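Local coordinates for pheromone cOB1/lipoprotein, YaeC family (Enterococcus faecalis, PDB 4EF1) that probably serves as the methionine-binding lipoprotein of an ABC-type uptake system and carries selenomethionine in its cleft, its precursor also giving rise to the pheromone cOB1, at residues 6-11 / 17-22; 23-28 / 221-226; 34-39 / 51-56; 120-123 / 128-131; 203-208 / 215-220. All coordinates share one frame; numbering follows the deposited sequence. Where two conformers were deposited one is given.

Contact 1 of 5, residues 6-11 / 17-22; sequences LKVGAS and EILEHV
Val8 and Ala10 of the first strand meet Leu19 of the following helix in a small, wholly apolar contact, buried where helix 12-28 lies on the sheet. One methyl group does the work from the helix side: Leu19 CD1 rests 3.7 Å from Val8 CG1 and 3.8 Å from Ala10 CB, so it bridges two strand residues that point to the same face. The Val8 branch is placed by its torsion, with CG1 trans to the backbone N (chi1 -171°), and the valine and leucine side chains run at about a right angle to each other. Strand 4-10, helix 12-28 and strand 31-37 form a beta-alpha-beta unit, the crossover from which the domains of periplasmic binding proteins are built; the contact fastens its helix to its first strand. Residue size suits the place: the small alanine methyl lets Leu19 CD1 settle over the strand end, while leucine is long enough to span the gap between backbones whose CA atoms, in Val8 and Leu19, stay 8.2 Å apart. Leu19 also packs on Val35 of strand 31-37 and on Tyr57 of strand 55-60, and Leu220 of helix 215-225 touches Val8.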
# COMPACT_ATOMS: atom_id res chain seq x y z
N LEU A 6 20.90 -2.52 10.97
CA LEU A 6 19.99 -1.70 10.16
C LEU A 6 18.59 -1.98 10.69
O LEU A 6 18.09 -3.11 10.59
CB LEU A 6 20.09 -1.99 8.66
CG LEU A 6 19.25 -1.08 7.73
CD1 LEU A 6 19.69 0.38 7.77
CD2 LEU A 6 19.30 -1.58 6.30
N LYS A 7 17.99 -0.98 11.32
CA LYS A 7 16.66 -1.12 11.91
C LYS A 7 15.60 -0.64 10.95
O LYS A 7 15.57 0.56 10.62
CB LYS A 7 16.54 -0.34 13.22
CG LYS A 7 17.12 -1.05 14.44
CD LYS A 7 16.91 -0.23 15.71
CE LYS A 7 17.40 -1.00 16.93
NZ LYS A 7 17.92 -0.10 17.99
N VAL A 8 14.71 -1.54 10.51
CA VAL A 8 13.66 -1.17 9.53
C VAL A 8 12.24 -1.31 10.13
O VAL A 8 11.89 -2.35 10.73
CB VAL A 8 13.80 -1.97 8.23
CG1 VAL A 8 12.85 -1.41 7.19
CG2 VAL A 8 15.25 -1.92 7.71
N GLY A 9 11.42 -0.26 10.03
CA GLY A 9 10.03 -0.32 10.50
C GLY A 9 9.16 -0.77 9.34
O GLY A 9 9.40 -0.35 8.19
N ALA A 10 8.16 -1.61 9.62
CA ALA A 10 7.35 -2.21 8.54
C ALA A 10 5.95 -2.59 8.97
O ALA A 10 5.73 -2.85 10.13
CB ALA A 10 8.05 -3.45 8.02
N SER A 11 5.04 -2.71 7.98
CA SER A 11 3.72 -3.23 8.20
C SER A 11 3.93 -4.73 8.46
O SER A 11 4.92 -5.28 7.94
CB SER A 11 2.83 -3.05 7.00
OG SER A 11 2.55 -1.67 6.69
N GLU A 17 7.33 -9.70 7.16
CA GLU A 17 7.63 -11.12 6.80
C GLU A 17 8.71 -11.20 5.67
O GLU A 17 9.59 -12.07 5.69
CB GLU A 17 6.34 -11.87 6.47
CG GLU A 17 5.41 -12.06 7.67
CD GLU A 17 4.30 -13.06 7.43
OE1 GLU A 17 4.08 -13.53 6.29
OE2 GLU A 17 3.62 -13.40 8.40
N ILE A 18 8.70 -10.22 4.76
CA ILE A 18 9.72 -10.13 3.69
C ILE A 18 11.08 -9.84 4.33
O ILE A 18 12.05 -10.55 4.05
CB ILE A 18 9.36 -9.05 2.64
CG1 ILE A 18 8.19 -9.57 1.78
CG2 ILE A 18 10.53 -8.71 1.74
CD1 ILE A 18 7.62 -8.54 0.79
N LEU A 19 11.10 -8.85 5.22
CA LEU A 19 12.31 -8.48 5.98
C LEU A 19 12.88 -9.65 6.79
O LEU A 19 14.09 -9.97 6.71
CB LEU A 19 12.05 -7.24 6.83
CG LEU A 19 11.77 -5.95 6.04
CD1 LEU A 19 11.37 -4.84 6.95
CD2 LEU A 19 12.98 -5.55 5.16
N GLU A 20 12.04 -10.32 7.56
CA GLU A 20 12.52 -11.50 8.30
C GLU A 20 13.16 -12.49 7.34
O GLU A 20 14.22 -13.05 7.65
CB GLU A 20 11.39 -12.20 9.09
CG GLU A 20 10.82 -11.42 10.28
CD GLU A 20 11.81 -11.14 11.41
OE1 GLU A 20 12.74 -11.94 11.63
OE2 GLU A 20 11.67 -10.06 12.06
N HIS A 21 12.50 -12.76 6.21
CA HIS A 21 12.98 -13.72 5.23
C HIS A 21 14.37 -13.42 4.70
O HIS A 21 15.15 -14.34 4.47
CB HIS A 21 11.96 -13.91 4.10
CG HIS A 21 12.44 -14.80 2.98
ND1 HIS A 21 12.49 -16.13 3.09
CD2 HIS A 21 12.95 -14.50 1.72
CE1 HIS A 21 13.00 -16.67 1.96
NE2 HIS A 21 13.27 -15.68 1.12
N VAL A 22 14.68 -12.16 4.47
CA VAL A 22 15.98 -11.78 3.91
C VAL A 22 17.11 -11.59 4.98
O VAL A 22 18.27 -11.35 4.60
CB VAL A 22 15.87 -10.53 2.98
CG1 VAL A 22 14.87 -10.79 1.83
CG2 VAL A 22 15.48 -9.28 3.75

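Contact 2 of 5, residues 23-28 / 221-226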
# COMPACT_ATOMS: atom_id res chain seq x y z
N LYS A 23 16.81 -11.69 6.28
CA LYS A 23 17.88 -11.52 7.31
C LYS A 23 19.15 -12.36 7.05
O LYS A 23 20.23 -11.84 7.09
CB LYS A 23 17.40 -11.78 8.73
CG LYS A 23 16.48 -10.73 9.30
CD LYS A 23 16.19 -11.03 10.75
CE LYS A 23 15.26 -10.03 11.37
NZ LYS A 23 14.94 -10.43 12.75
N PRO A 24 19.00 -13.66 6.75
CA PRO A 24 20.23 -14.45 6.48
C PRO A 24 21.04 -13.96 5.26
O PRO A 24 22.27 -14.02 5.27
CB PRO A 24 19.71 -15.87 6.27
CG PRO A 24 18.32 -15.88 6.82
CD PRO A 24 17.79 -14.48 6.70
N LEU A 25 20.35 -13.44 4.24
CA LEU A 25 21.02 -12.86 3.05
C LEU A 25 21.78 -11.58 3.40
O LEU A 25 22.91 -11.38 2.98
CB LEU A 25 20.01 -12.60 1.91
CG LEU A 25 19.49 -13.85 1.20
CD1 LEU A 25 18.13 -13.59 0.54
CD2 LEU A 25 20.56 -14.29 0.21
N LEU A 26 21.13 -10.70 4.17
CA LEU A 26 21.78 -9.48 4.63
C LEU A 26 22.94 -9.78 5.56
O LEU A 26 23.91 -9.05 5.55
CB LEU A 26 20.80 -8.51 5.32
CG LEU A 26 20.18 -7.46 4.42
CD1 LEU A 26 21.24 -6.47 4.00
CD2 LEU A 26 19.57 -8.12 3.20
N GLU A 27 22.82 -10.84 6.36
CA GLU A 27 23.91 -11.25 7.27
C GLU A 27 25.17 -11.61 6.46
O GLU A 27 26.27 -11.22 6.81
CB GLU A 27 23.44 -12.38 8.21
CG GLU A 27 24.46 -12.79 9.27
CD GLU A 27 25.51 -13.80 8.80
OE1 GLU A 27 25.20 -14.66 7.94
OE2 GLU A 27 26.67 -13.76 9.30
N LYS A 28 24.99 -12.28 5.33
CA LYS A 28 26.08 -12.57 4.41
C LYS A 28 26.72 -11.33 3.80
O LYS A 28 27.86 -11.40 3.40
CB LYS A 28 25.64 -13.53 3.30
CG LYS A 28 25.23 -14.90 3.87
CD LYS A 28 26.44 -15.78 4.12
CE LYS A 28 26.03 -17.16 4.65
NZ LYS A 28 27.16 -18.14 4.62
N VAL A 221 18.07 -2.89 -0.39
CA VAL A 221 17.26 -2.74 -1.60
C VAL A 221 17.62 -3.77 -2.66
O VAL A 221 16.74 -4.30 -3.32
CB VAL A 221 17.32 -1.28 -2.18
CG1 VAL A 221 16.58 -1.19 -3.52
CG2 VAL A 221 16.74 -0.30 -1.18
N LYS A 222 18.92 -4.02 -2.86
CA LYS A 222 19.36 -4.95 -3.88
C LYS A 222 18.90 -6.36 -3.52
O LYS A 222 18.44 -7.08 -4.40
CB LYS A 222 20.88 -4.94 -4.07
CG LYS A 222 21.36 -5.84 -5.23
CD LYS A 222 22.88 -5.84 -5.33
CE LYS A 222 23.40 -6.64 -6.49
NZ LYS A 222 24.88 -6.55 -6.64
N VAL A 223 19.02 -6.73 -2.24
CA VAL A 223 18.64 -8.11 -1.78
C VAL A 223 17.13 -8.27 -1.94
O VAL A 223 16.65 -9.27 -2.51
CB VAL A 223 19.11 -8.39 -0.35
CG1 VAL A 223 18.40 -9.61 0.22
CG2 VAL A 223 20.61 -8.53 -0.30
N LEU A 224 16.38 -7.24 -1.55
CA LEU A 224 14.93 -7.25 -1.72
C LEU A 224 14.43 -7.36 -3.17
O LEU A 224 13.36 -7.93 -3.42
CB LEU A 224 14.29 -6.04 -1.05
CG LEU A 224 14.26 -5.99 0.46
CD1 LEU A 224 13.78 -4.61 0.89
CD2 LEU A 224 13.40 -7.14 1.02
N ARG A 225 15.22 -6.86 -4.13
CA ARG A 225 14.91 -6.99 -5.56
C ARG A 225 15.56 -8.19 -6.24
O ARG A 225 15.30 -8.45 -7.43
CB ARG A 225 15.36 -5.72 -6.30
CG ARG A 225 14.60 -4.49 -5.88
CD ARG A 225 15.25 -3.29 -6.51
NE ARG A 225 14.40 -2.11 -6.45
CZ ARG A 225 14.80 -0.87 -6.75
NH1 ARG A 225 16.07 -0.59 -7.10
NH2 ARG A 225 13.93 0.14 -6.70
N SER A 226 16.40 -8.95 -5.53
CA SER A 226 17.10 -10.08 -6.18
C SER A 226 16.10 -11.15 -6.62
O SER A 226 15.07 -11.30 -5.98
CB SER A 226 18.14 -10.71 -5.25
OG SER A 226 17.51 -11.28 -4.11
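Val223 carries the largest share of this helix-to-helix contact, packing against Leu25 and Leu26, two successive residues of helix 12-28. Its CB points at the other helix, and the CG1 methyl leads: 3.5 Å from Leu26 CD2 and 3.8 Å from Leu25 CB. That methyl is set opposite the backbone N (chi1 164°), which carries it between the two leucines. Leu26 CD2 also lies close to CB of Val223 and 3.7 Å from Val223 CG2. Leu25 offers the base of its side chain, with CD1 a little further off. A beta-branched valine is compact enough to let the backbones approach to 7.2 Å between the CA atoms of Leu25 and Val223, whereas the longer leucines reach beyond the pair: Leu26 to Val31, Leu25 to Glu228 and Val229 of helix 227-236. Ser226, the N-cap of the next helix, turns its OG back to Val223 O (2.7 Å), in the carbonyl plane on a lone pair, and Ser226 N binds the same oxygen, so two donors grip it. The contact itself is aliphatic, which implies that, between these two segments, close packing and the exclusion of water probably do the holding rather than directed bonds.

Contact 3 of 5, residues 34-39 / 51-56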
# COMPACT_ATOMS: atom_id res chain seq x y z
N GLU A 34 17.21 -5.65 11.57
CA GLU A 34 16.28 -5.70 12.70
C GLU A 34 14.98 -5.04 12.29
O GLU A 34 14.98 -4.02 11.60
CB GLU A 34 16.90 -5.04 13.94
CG GLU A 34 18.15 -5.76 14.42
CD GLU A 34 18.78 -5.15 15.68
OE1 GLU A 34 18.29 -4.11 16.17
OE2 GLU A 34 19.80 -5.71 16.14
N VAL A 35 13.87 -5.64 12.68
CA VAL A 35 12.56 -5.22 12.21
C VAL A 35 11.67 -4.77 13.37
O VAL A 35 11.61 -5.45 14.40
CB VAL A 35 11.86 -6.38 11.48
CG1 VAL A 35 10.50 -5.95 10.96
CG2 VAL A 35 12.73 -6.87 10.35
N THR A 36 10.99 -3.64 13.20
CA THR A 36 9.99 -3.14 14.18
C THR A 36 8.70 -3.10 13.39
O THR A 36 8.71 -2.58 12.30
CB THR A 36 10.35 -1.75 14.70
OG1 THR A 36 11.59 -1.84 15.40
CG2 THR A 36 9.29 -1.21 15.68
N THR A 37 7.63 -3.71 13.92
CA THR A 37 6.33 -3.79 13.24
C THR A 37 5.42 -2.64 13.73
O THR A 37 5.40 -2.35 14.93
CB THR A 37 5.69 -5.19 13.46
OG1 THR A 37 6.47 -6.19 12.77
CG2 THR A 37 4.24 -5.25 12.97
N TYR A 38 4.71 -2.01 12.81
CA TYR A 38 3.75 -0.93 13.06
C TYR A 38 2.41 -1.30 12.40
O TYR A 38 2.38 -1.87 11.31
CB TYR A 38 4.21 0.40 12.44
CG TYR A 38 5.47 0.93 13.06
CD1 TYR A 38 5.42 1.73 14.19
CD2 TYR A 38 6.73 0.60 12.54
CE1 TYR A 38 6.58 2.17 14.81
CE2 TYR A 38 7.90 1.06 13.15
CZ TYR A 38 7.82 1.85 14.28
OH TYR A 38 8.95 2.30 14.91
N THR A 39 1.32 -1.01 13.09
CA THR A 39 -0.03 -1.36 12.66
C THR A 39 -0.76 -0.20 11.94
O THR A 39 -1.90 -0.38 11.54
CB THR A 39 -0.85 -1.79 13.90
OG1 THR A 39 -0.93 -0.70 14.83
CG2 THR A 39 -0.19 -2.98 14.60
N GLY A 51 14.32 8.68 14.74
CA GLY A 51 15.45 7.78 14.85
C GLY A 51 15.15 6.47 15.56
O GLY A 51 16.08 5.71 15.82
N ASP A 52 13.89 6.20 15.95
CA ASP A 52 13.55 4.87 16.51
C ASP A 52 13.89 3.75 15.53
O ASP A 52 14.21 2.63 15.94
CB ASP A 52 12.06 4.79 16.90
CG ASP A 52 11.70 5.63 18.07
OD1 ASP A 52 12.57 6.07 18.85
OD2 ASP A 52 10.47 5.83 18.20
N ILE A 53 13.83 4.08 14.23
CA ILE A 53 14.22 3.20 13.13
C ILE A 53 15.14 3.98 12.13
O ILE A 53 15.11 5.20 12.06
CB ILE A 53 12.96 2.62 12.42
CG1 ILE A 53 12.08 3.74 11.84
CG2 ILE A 53 12.14 1.77 13.42
CD1 ILE A 53 10.73 3.34 11.26
N ASP A 54 15.95 3.24 11.38
CA ASP A 54 16.86 3.81 10.37
C ASP A 54 16.20 3.92 8.98
O ASP A 54 16.63 4.72 8.13
CB ASP A 54 18.08 2.93 10.23
CG ASP A 54 18.80 2.71 11.54
OD1 ASP A 54 18.89 3.66 12.34
OD2 ASP A 54 19.27 1.57 11.77
N ALA A 55 15.16 3.12 8.75
CA ALA A 55 14.46 3.08 7.46
C ALA A 55 13.03 2.61 7.71
O ALA A 55 12.73 2.03 8.79
CB ALA A 55 15.14 2.11 6.51
N ASN A 56 12.15 2.85 6.76
CA ASN A 56 10.84 2.21 6.81
C ASN A 56 10.46 1.59 5.46
O ASN A 56 11.03 1.89 4.40
CB ASN A 56 9.77 3.07 7.50
CG ASN A 56 9.37 4.31 6.71
OD1 ASN A 56 9.23 4.28 5.46
ND2 ASN A 56 9.12 5.39 7.43
O HOH W 1 12.56 0.43 16.75
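Tyr38 and Ile53 reach for each other from opposite directions, the phenol of one meeting the branched end of the other. The hydroxyl end of the tyrosine comes in at the isoleucine: Tyr38 OH stands 3.6 Å from Ile53 CG2, while the ring carbon CE2 of Tyr38 lies 4.1 Å from Ile53 CD1, a methyl placed obliquely to the ring. Ile53 brings both branches to this end of the phenol: with CG1 between backbone N and carbonyl carbon (chi1 60°), CD1 comes beside CE2 and CG2 beside OH. Thr36, two residues before Tyr38 and pointing to the same side, crosses the isoleucine at a slant; its CB is 4.2 Å from Ile53 CG2. Thr36 OG1 is hydrogen-bonded to a water at 2.8 Å, and this water donates to Asp52 O at 2.9 Å. Threonine thus suits a partly exposed edge, giving its carbon to the isoleucine and its hydroxyl to a bridging water, and tyrosine likewise packs its ring while its hydroxyl lies near the surface residue Asp52. Ala47 of helix 43-50 touches both Tyr38 and Ile53. The contact spans the intervening strand 4-10: strands 31-37 and 55-60, joined through helix 43-50, form a beta-alpha-beta crossover in the parallel part of the mixed sheet, as in periplasmic binding protein domains.

Contact 4 of 5, residues 120-123 / 128-131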
# COMPACT_ATOMS: atom_id res chain seq x y z
N ILE A 120 -10.64 1.93 -10.33
CA ILE A 120 -11.35 0.63 -10.31
C ILE A 120 -12.80 0.83 -10.89
O ILE A 120 -13.21 0.13 -11.79
CB ILE A 120 -11.37 -0.01 -8.92
CG1 ILE A 120 -9.98 -0.52 -8.54
CG2 ILE A 120 -12.45 -1.12 -8.83
CD1 ILE A 120 -9.84 -0.83 -7.07
N LEU A 121 -13.52 1.83 -10.37
CA LEU A 121 -14.88 2.09 -10.79
C LEU A 121 -14.95 2.55 -12.29
O LEU A 121 -15.88 2.15 -13.02
CB LEU A 121 -15.57 3.09 -9.85
CG LEU A 121 -15.73 2.57 -8.41
CD1 LEU A 121 -16.14 3.70 -7.48
CD2 LEU A 121 -16.65 1.34 -8.32
N GLU A 122 -13.96 3.34 -12.74
CA GLU A 122 -13.82 3.69 -14.16
C GLU A 122 -13.58 2.45 -15.04
O GLU A 122 -14.25 2.27 -16.07
CB GLU A 122 -12.69 4.73 -14.37
CG GLU A 122 -12.54 5.21 -15.81
CD GLU A 122 -11.91 6.59 -15.95
OE1 GLU A 122 -10.88 6.83 -15.34
OE2 GLU A 122 -12.41 7.41 -16.73
N ASP A 123 -12.65 1.57 -14.65
CA ASP A 123 -12.38 0.33 -15.41
C ASP A 123 -13.64 -0.51 -15.53
O ASP A 123 -13.89 -1.08 -16.59
CB ASP A 123 -11.30 -0.54 -14.76
CG ASP A 123 -9.94 0.11 -14.73
OD1 ASP A 123 -9.68 1.07 -15.49
OD2 ASP A 123 -9.13 -0.38 -13.91
N THR A 128 -17.00 8.07 -14.73
CA THR A 128 -15.99 8.75 -15.53
C THR A 128 -15.52 9.97 -14.71
O THR A 128 -16.24 10.41 -13.80
CB THR A 128 -16.51 9.18 -16.89
OG1 THR A 128 -17.48 10.22 -16.73
CG2 THR A 128 -17.09 7.99 -17.63
N LEU A 129 -14.33 10.48 -15.00
CA LEU A 129 -13.81 11.70 -14.34
C LEU A 129 -13.99 12.86 -15.29
O LEU A 129 -14.05 12.66 -16.51
CB LEU A 129 -12.34 11.50 -13.94
CG LEU A 129 -12.12 10.32 -13.01
CD1 LEU A 129 -10.69 10.18 -12.48
CD2 LEU A 129 -13.10 10.37 -11.85
N LYS A 130 -14.14 14.07 -14.75
CA LYS A 130 -14.37 15.26 -15.59
C LYS A 130 -13.22 15.50 -16.56
O LYS A 130 -12.09 15.14 -16.26
CB LYS A 130 -14.54 16.54 -14.74
CG LYS A 130 -15.85 16.65 -13.98
CD LYS A 130 -15.83 17.80 -12.99
CE LYS A 130 -16.97 17.71 -12.00
NZ LYS A 130 -16.77 18.63 -10.85
N GLU A 131 -13.56 16.09 -17.70
CA GLU A 131 -12.60 16.57 -18.70
C GLU A 131 -11.67 17.57 -18.06
O GLU A 131 -12.12 18.53 -17.41
CB GLU A 131 -13.32 17.29 -19.86
CG GLU A 131 -13.70 16.44 -21.05
CD GLU A 131 -12.56 16.27 -22.05
OE1 GLU A 131 -11.55 15.63 -21.70
OE2 GLU A 131 -12.70 16.77 -23.18
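Glu122, near the end of helix 114-123, extends its side chain to the backbone of Thr128 and Leu129, at the surface. Its CB points toward the strand, and CG continues away from the helix because it lies trans to the backbone N (chi1 -176°). From there the chain stays extended through CD (chi2 155°), the shape that lets a glutamate cross from helix to strand; CB and CG only carry the group across, and the contacts are made by the carboxylate oxygens. At the tip the two oxygens part company. OE2 comes nearest the backbone, 4.0 Å from Thr128 CA and equally 4.0 Å from Leu129 N, too far for a hydrogen bond to that amide, which is buried with no partner in the model; the hydrogen bonding of OE2 is met outside the two segments. OE1 is turned to the leucine side chain, 4.4 Å from Leu129 CG, and forms a salt bridge with Arg135, a residue outside both segments that also packs against Leu129. The leucine thus gives the carboxylate an apolar flank, while the positive charge of Arg135 would probably hold the glutamate in its ionised form. Thr128 turns its CB away from the helix, and its OG1 is hydrogen-bonded to Lys145 N on the partner strand, a use that suits a beta-branched residue with a hydroxyl. The contact closes the short connection by which helix 114-123 leads into strand 127-129, one strand of the two-stranded antiparallel sheet completed by strand 143-146.

Contact 5 of 5, residues 203-208 / 215-220. With MSE (selenomethionine), chain C.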
# COMPACT_ATOMS: atom_id res chain seq x y z
N ASN A 203 5.44 0.11 -3.24
CA ASN A 203 5.85 0.36 -1.87
C ASN A 203 7.37 0.49 -1.83
O ASN A 203 8.08 -0.32 -2.44
CB ASN A 203 5.38 -0.76 -0.95
CG ASN A 203 3.90 -0.66 -0.61
OD1 ASN A 203 3.47 -1.05 0.49
ND2 ASN A 203 3.11 -0.14 -1.56
N ILE A 204 7.86 1.46 -1.05
CA ILE A 204 9.26 1.83 -1.07
C ILE A 204 9.98 1.64 0.27
O ILE A 204 9.37 1.48 1.34
CB ILE A 204 9.47 3.33 -1.47
CG1 ILE A 204 8.91 4.30 -0.41
CG2 ILE A 204 8.92 3.64 -2.85
CD1 ILE A 204 9.13 5.76 -0.77
N ILE A 205 11.31 1.71 0.18
CA ILE A 205 12.15 1.87 1.36
C ILE A 205 12.37 3.36 1.45
O ILE A 205 12.82 3.95 0.50
CB ILE A 205 13.51 1.18 1.25
CG1 ILE A 205 13.33 -0.33 1.07
CG2 ILE A 205 14.38 1.49 2.47
CD1 ILE A 205 12.67 -1.01 2.25
N ALA A 206 12.09 3.95 2.61
CA ALA A 206 12.31 5.39 2.82
C ALA A 206 13.33 5.56 3.95
O ALA A 206 13.31 4.82 4.88
CB ALA A 206 10.99 6.08 3.18
N VAL A 207 14.17 6.58 3.86
CA VAL A 207 15.19 6.90 4.87
C VAL A 207 15.25 8.40 5.05
O VAL A 207 14.70 9.13 4.23
CB VAL A 207 16.61 6.35 4.49
CG1 VAL A 207 16.58 4.82 4.41
CG2 VAL A 207 17.15 6.97 3.18
N ARG A 208 15.95 8.86 6.10
CA ARG A 208 16.18 10.29 6.29
C ARG A 208 17.16 10.74 5.22
O ARG A 208 18.03 9.96 4.77
CB ARG A 208 16.73 10.59 7.70
CG ARG A 208 15.75 10.34 8.85
CD ARG A 208 16.28 10.81 10.21
NE ARG A 208 17.49 10.09 10.59
CZ ARG A 208 17.57 8.83 11.03
NH1 ARG A 208 16.49 8.12 11.26
NH2 ARG A 208 18.74 8.31 11.32
N GLU A 215 25.23 2.85 2.34
CA GLU A 215 25.57 1.62 1.61
C GLU A 215 24.74 0.44 2.09
O GLU A 215 24.38 -0.45 1.28
CB GLU A 215 27.05 1.28 1.81
CG GLU A 215 27.58 0.07 1.05
CD GLU A 215 28.93 -0.43 1.56
OE1 GLU A 215 29.24 -0.26 2.77
OE2 GLU A 215 29.69 -1.03 0.77
N ASN A 216 24.45 0.41 3.38
CA ASN A 216 23.67 -0.72 3.94
C ASN A 216 22.22 -0.72 3.49
O ASN A 216 21.62 -1.78 3.29
CB ASN A 216 23.79 -0.81 5.45
CG ASN A 216 25.17 -1.30 5.90
OD1 ASN A 216 25.93 -1.89 5.12
ND2 ASN A 216 25.47 -1.09 7.17
N VAL A 217 21.66 0.48 3.33
CA VAL A 217 20.32 0.62 2.77
C VAL A 217 20.31 0.09 1.34
O VAL A 217 19.36 -0.59 0.95
CB VAL A 217 19.83 2.09 2.83
CG1 VAL A 217 18.54 2.26 2.05
CG2 VAL A 217 19.57 2.45 4.29
N LYS A 218 21.35 0.42 0.57
CA LYS A 218 21.48 -0.04 -0.81
C LYS A 218 21.60 -1.57 -0.88
O LYS A 218 21.02 -2.19 -1.73
CB LYS A 218 22.61 0.68 -1.54
CG LYS A 218 22.25 2.17 -1.75
CD LYS A 218 23.14 2.96 -2.70
CE LYS A 218 24.58 3.13 -2.25
NZ LYS A 218 25.23 4.23 -3.02
N LYS A 219 22.33 -2.15 0.05
CA LYS A 219 22.47 -3.63 0.11
C LYS A 219 21.10 -4.27 0.31
O LYS A 219 20.77 -5.27 -0.34
CB LYS A 219 23.42 -4.04 1.25
CG LYS A 219 24.91 -3.92 0.91
CD LYS A 219 25.75 -4.17 2.14
CE LYS A 219 27.20 -3.92 1.84
NZ LYS A 219 27.97 -4.34 3.04
N LEU A 220 20.31 -3.68 1.21
CA LEU A 220 18.95 -4.12 1.49
C LEU A 220 18.07 -4.03 0.28
O LEU A 220 17.40 -4.98 -0.03
CB LEU A 220 18.30 -3.32 2.62
CG LEU A 220 16.83 -3.63 2.96
CD1 LEU A 220 16.60 -5.09 3.35
CD2 LEU A 220 16.46 -2.70 4.08
N MSE C . 0.81 -1.33 1.55
CA MSE C . -0.13 -0.21 1.16
C MSE C . -0.55 -0.26 -0.31
O MSE C . 0.30 -0.50 -1.19
OXT MSE C . -1.73 0.01 -0.65
CB MSE C . 0.45 1.17 1.50
CG MSE C . -0.50 2.35 1.30
SE MSE C . 0.44 4.02 1.49
CE MSE C . 0.83 3.97 3.45
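Val207 and Ile205 of strand 203-208 pack against Val217 of helix 215-225, which covers one face of the mixed six-stranded sheet in a domain of the periplasmic binding protein kind. Here strand 203-208 runs antiparallel to both its neighbours, 55-60 and 75-83. The apolar part is a patch of branched side chains that suits a buried sheet-to-helix layer. Val207 CG1 lies 3.8 Å from Val217 CG2, the two valines sliding past each other in opposite directions, and Ile205 CG2 stands off at 4.3 Å from Val217 CG1. Val207 turns CG1 trans to its carbonyl carbon (chi1 -63°), which aims that methyl at the helix. Leu220, one turn further on, adds bulk beside Ile205 and also touches Leu6 and Val8 of strand 4-10.

The polar part belongs to the other end of the strand, where Asn203 lines the ligand pocket. An amide suits this place because it has a donor for the ligand's carboxylate and an acceptor for its amino group. Glu84, Asn176 and Arg116 bind the same selenomethionine, and His15 NE2 is hydrogen-bonded to Asn203 OD1. That OD1 accepts from the ligand N at 2.9 Å, while Asn203 ND2 donates to the ligand O at 2.9 Å with an N-H...O angle of 160°.

In the fold
From the N terminus, contact 1 closes first, a short loop from strand 4-10 into helix 12-28. Contact 2 then opens at 23-28 and stays open while three others close in turn inside it: contact 3 around helix 43-50, contact 4 over the short turn from helix 114-123 to strand 127-129, and contact 5 from strand 203-208 to helix 215-225. Residues 221-226 close it at last. Contacts 1, 3 and 5 share the six-stranded sheet, and contact 2 links helices on it, with Ile18 and Val22 of contact 1 packing on Leu224 of contact 2. Contact 4 stands apart, on the opposite side of the chain's centre from contact 1, their centres about 36 Å apart.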